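Local coordinates for Mec-8 protein (Caenorhabditis elegans, PDB 6DG0) that probably binds RNA in the nucleus through RNA recognition motifs, of which this C-terminal one is captured here with a short single-stranded DNA, at residues Ala3-Val8 with Glu77-Lys82. The protein carries 2 engineered substitutions. Sequence-based numbering, arbitrary orientation.
Sequences ASTLFV and EYARNK. Engineered in segment 3-8: Ala3 (natural residue Cys). With nucleotides of chain D.
Phe7 and Glu77 face each other as an antiparallel hydrogen-bonded pair between a central strand and an edge strand of the RRM sheet: Phe7 N donates to Glu77 O, and Glu77 N returns a bond of 2.7 Å to Phe7 O. Beyond this pair Ala79 N reaches Thr5 O at 3.0 Å, extending the pairing past the end of strand 75-78.

Apolar contacts fall on both sides of the sheet. Leu6 CD2 meets Tyr78 CD1 at 3.9 Å on the side covered by helix 51-61, where Tyr78 OH bonds Thr55. On the nucleic-acid side Thr5 CG2 lies against Ala79 CB, while Thr5 OG1 is held by Met83 N.

Phe7 is the base-stacking aromatic of the RNP2 motif. Its CG stands anti to the backbone N (chi1 168°), laying the ring flat beneath cytosine DC3 of chain D, with DC3 C6 over the middle of the Phe7 ring, 3.3 Å above its plane. The Arg80 guanidinium packs over C5 on the other face, and its NH1 and NH2 bond DC3 OP2 weakly. Replacing Phe7 with an alanine would probably strip the cytosine of stacking on one face, leaving it to Arg80 and the bonds at its edge.

Polar recognition centres largely on the extended Glu77 side chain. OE1 accepts from DC3 N4 at 2.8 Å, and OE2 from DG2 N1 of chain D at 2.7 Å, with DG2 N2 donating to OE2 and, weakly, to OE1. Tyr78 O also accepts from DC3 N4, and Arg80 N bonds DC3 N3 and O2 weakly. Together these are consistent with selection of a GC step.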
loop_
_atom_site.group_PDB
_atom_site.type_symbol
_atom_site.label_atom_id
_atom_site.label_comp_id
_atom_site.label_asym_id
_atom_site.label_seq_id
_atom_site.Cartn_x
_atom_site.Cartn_y
_atom_site.Cartn_z
ATOM N N ALA A 3 11.756 7.278 -6.065
ATOM C CA ALA A 3 10.656 6.381 -5.733
ATOM C C ALA A 3 9.800 6.954 -4.607
ATOM O O ALA A 3 10.323 7.419 -3.595
ATOM C CB ALA A 3 11.190 5.012 -5.352
ATOM N N SER A 4 8.484 6.917 -4.789
ATOM C CA SER A 4 7.552 7.443 -3.796
ATOM C C SER A 4 6.779 6.331 -3.095
ATOM O O SER A 4 6.196 5.460 -3.743
ATOM C CB SER A 4 6.581 8.429 -4.448
ATOM O OG SER A 4 5.700 8.986 -3.488
ATOM N N THR A 5 6.774 6.374 -1.767
ATOM C CA THR A 5 6.151 5.332 -0.959
ATOM C C THR A 5 4.770 5.741 -0.443
ATOM O O THR A 5 4.571 6.878 -0.013
ATOM C CB THR A 5 7.048 4.970 0.247
ATOM O OG1 THR A 5 8.320 4.507 -0.219
ATOM C CG2 THR A 5 6.405 3.886 1.101
ATOM N N LEU A 6 3.826 4.805 -0.477
ATOM C CA LEU A 6 2.487 5.032 0.059
ATOM C C LEU A 6 2.287 4.302 1.385
ATOM O O LEU A 6 2.918 3.276 1.638
ATOM C CB LEU A 6 1.420 4.582 -0.944
ATOM C CG LEU A 6 1.352 5.303 -2.292
ATOM C CD1 LEU A 6 0.326 4.638 -3.200
ATOM C CD2 LEU A 6 1.024 6.776 -2.094
ATOM N N PHE A 7 1.417 4.845 2.233
ATOM C CA PHE A 7 1.026 4.186 3.477
ATOM C C PHE A 7 -0.393 3.626 3.363
ATOM O O PHE A 7 -1.316 4.342 2.983
ATOM C CB PHE A 7 1.127 5.158 4.657
ATOM C CG PHE A 7 0.475 4.658 5.917
ATOM C CD1 PHE A 7 1.125 3.750 6.737
ATOM C CD2 PHE A 7 -0.783 5.108 6.291
ATOM C CE1 PHE A 7 0.528 3.285 7.896
ATOM C CE2 PHE A 7 -1.382 4.650 7.449
ATOM C CZ PHE A 7 -0.725 3.738 8.253
ATOM N N VAL A 8 -0.564 2.352 3.705
ATOM C CA VAL A 8 -1.869 1.701 3.599
ATOM C C VAL A 8 -2.368 1.157 4.939
ATOM O O VAL A 8 -1.697 0.358 5.586
ATOM C CB VAL A 8 -1.832 0.547 2.577
ATOM C CG1 VAL A 8 -3.214 -0.069 2.416
ATOM C CG2 VAL A 8 -1.306 1.045 1.236
ATOM N N GLU A 77 -2.475 6.739 2.401
ATOM C CA GLU A 77 -1.867 8.062 2.487
ATOM C C GLU A 77 -0.471 8.029 1.883
ATOM O O GLU A 77 0.085 6.956 1.651
ATOM C CB GLU A 77 -1.783 8.538 3.937
ATOM C CG GLU A 77 -3.088 8.513 4.701
ATOM C CD GLU A 77 -2.897 8.855 6.165
ATOM O OE1 GLU A 77 -1.746 9.137 6.567
ATOM O OE2 GLU A 77 -3.895 8.837 6.916
ATOM N N TYR A 78 0.093 9.205 1.627
ATOM C CA TYR A 78 1.517 9.296 1.342
ATOM C C TYR A 78 2.278 8.923 2.608
ATOM O O TYR A 78 1.934 9.386 3.698
ATOM C CB TYR A 78 1.920 10.702 0.887
ATOM C CG TYR A 78 1.403 11.124 -0.472
ATOM C CD1 TYR A 78 1.855 10.513 -1.635
ATOM C CD2 TYR A 78 0.495 12.168 -0.593
ATOM C CE1 TYR A 78 1.392 10.910 -2.878
ATOM C CE2 TYR A 78 0.031 12.575 -1.827
ATOM C CZ TYR A 78 0.480 11.943 -2.967
ATOM O OH TYR A 78 0.017 12.345 -4.198
ATOM N N ALA A 79 3.307 8.091 2.475
ATOM C CA ALA A 79 4.145 7.757 3.621
ATOM C C ALA A 79 4.943 8.985 4.038
ATOM O O ALA A 79 5.248 9.845 3.212
ATOM C CB ALA A 79 5.072 6.596 3.295
ATOM N N ARG A 80 5.278 9.072 5.320
ATOM C CA ARG A 80 5.997 10.234 5.828
ATOM C C ARG A 80 7.447 10.194 5.370
ATOM O O ARG A 80 8.086 11.231 5.187
ATOM C CB ARG A 80 5.908 10.305 7.352
ATOM C CG ARG A 80 4.503 10.570 7.869
ATOM C CD ARG A 80 4.496 10.817 9.368
ATOM N NE ARG A 80 3.142 10.848 9.912
ATOM C CZ ARG A 80 2.598 9.857 10.610
ATOM N NH1 ARG A 80 3.294 8.753 10.850
ATOM N NH2 ARG A 80 1.358 9.967 11.067
ATOM N N ASN A 81 7.958 8.984 5.186
ATOM C CA ASN A 81 9.329 8.798 4.747
ATOM C C ASN A 81 9.380 7.822 3.583
ATOM O O ASN A 81 8.514 6.958 3.451
ATOM C CB ASN A 81 10.200 8.288 5.896
ATOM C CG ASN A 81 10.158 9.196 7.106
ATOM O OD1 ASN A 81 9.436 8.929 8.066
ATOM N ND2 ASN A 81 10.934 10.272 7.071
ATOM N N LYS A 82 10.383 7.976 2.728
ATOM C CA LYS A 82 10.590 7.038 1.638
ATOM C C LYS A 82 10.984 5.679 2.183
ATOM O O LYS A 82 11.550 5.576 3.270
ATOM C CB LYS A 82 11.657 7.554 0.670
ATOM C CG LYS A 82 11.334 8.910 0.073
ATOM C CD LYS A 82 12.319 9.273 -1.022
ATOM C CE LYS A 82 11.723 10.306 -1.958
ATOM N NZ LYS A 82 10.914 11.321 -1.225
ATOM P P DC D 3 1.355 5.885 13.401
ATOM O OP1 DC D 3 2.487 5.522 14.280
ATOM O OP2 DC D 3 1.079 7.308 13.103
ATOM O "O5'" DC D 3 1.515 5.121 12.003
ATOM C "C5'" DC D 3 1.880 3.740 11.978
ATOM C "C4'" DC D 3 3.145 3.520 11.160
ATOM O "O4'" DC D 3 2.915 3.952 9.793
ATOM C "C3'" DC D 3 4.378 4.283 11.632
ATOM O "O3'" DC D 3 5.546 3.521 11.359
ATOM C "C2'" DC D 3 4.333 5.549 10.785
ATOM C "C1'" DC D 3 3.788 5.016 9.467
ATOM N N1 DC D 3 3.022 6.029 8.693
ATOM C C2 DC D 3 3.636 6.694 7.628
ATOM O O2 DC D 3 4.811 6.427 7.349
ATOM N N3 DC D 3 2.926 7.615 6.932
ATOM C C4 DC D 3 1.661 7.877 7.266
ATOM N N4 DC D 3 1.002 8.792 6.549
ATOM C C5 DC D 3 1.018 7.211 8.350
ATOM C C6 DC D 3 1.728 6.304 9.031
ATOM P P DG D 2 -2.768 9.569 13.930
ATOM O OP1 DG D 2 -2.195 9.992 15.226
ATOM O OP2 DG D 2 -2.414 10.297 12.690
ATOM O "O5'" DG D 2 -2.414 8.024 13.749
ATOM C "C5'" DG D 2 -2.451 7.164 14.881
ATOM C "C4'" DG D 2 -2.311 5.719 14.457
ATOM O "O4'" DG D 2 -3.530 5.297 13.836
ATOM C "C3'" DG D 2 -1.245 5.468 13.410
ATOM O "O3'" DG D 2 0.019 5.259 14.041
ATOM C "C2'" DG D 2 -1.748 4.199 12.705
ATOM C "C1'" DG D 2 -3.261 4.205 12.990
ATOM N N9 DG D 2 -4.100 4.333 11.798
ATOM C C8 DG D 2 -5.161 3.532 11.451
ATOM N N7 DG D 2 -5.739 3.885 10.337
ATOM C C5 DG D 2 -5.025 4.998 9.919
ATOM C C6 DG D 2 -5.194 5.810 8.772
ATOM O O6 DG D 2 -6.039 5.700 7.872
ATOM N N1 DG D 2 -4.255 6.837 8.724
ATOM C C2 DG D 2 -3.276 7.052 9.665
ATOM N N2 DG D 2 -2.461 8.094 9.447
ATOM N N3 DG D 2 -3.106 6.299 10.745
ATOM C C4 DG D 2 -4.013 5.293 10.807
ATOM P P DA D 4 6.669 3.324 12.490
ATOM O OP1 DA D 4 5.988 3.139 13.790
ATOM O OP2 DA D 4 7.650 4.419 12.321
ATOM O "O5'" DA D 4 7.400 1.962 12.078
ATOM C "C5'" DA D 4 6.661 0.749 11.965
ATOM C "C4'" DA D 4 7.406 -0.253 11.096
ATOM O "O4'" DA D 4 7.231 0.100 9.699
ATOM C "C3'" DA D 4 8.914 -0.313 11.336
ATOM O "O3'" DA D 4 9.382 -1.655 11.263
ATOM C "C2'" DA D 4 9.484 0.545 10.208
ATOM C "C1'" DA D 4 8.486 0.299 9.083
ATOM N N9 DA D 4 8.367 1.433 8.171
ATOM C C8 DA D 4 8.093 2.730 8.507
ATOM N N7 DA D 4 8.049 3.546 7.482
ATOM C C5 DA D 4 8.314 2.729 6.394
ATOM C C6 DA D 4 8.410 2.990 5.013
ATOM N N6 DA D 4 8.240 4.205 4.479
ATOM N N1 DA D 4 8.688 1.952 4.198
ATOM C C2 DA D 4 8.857 0.737 4.735
ATOM N N3 DA D 4 8.792 0.369 6.014
ATOM C C4 DA D 4 8.514 1.422 6.800
#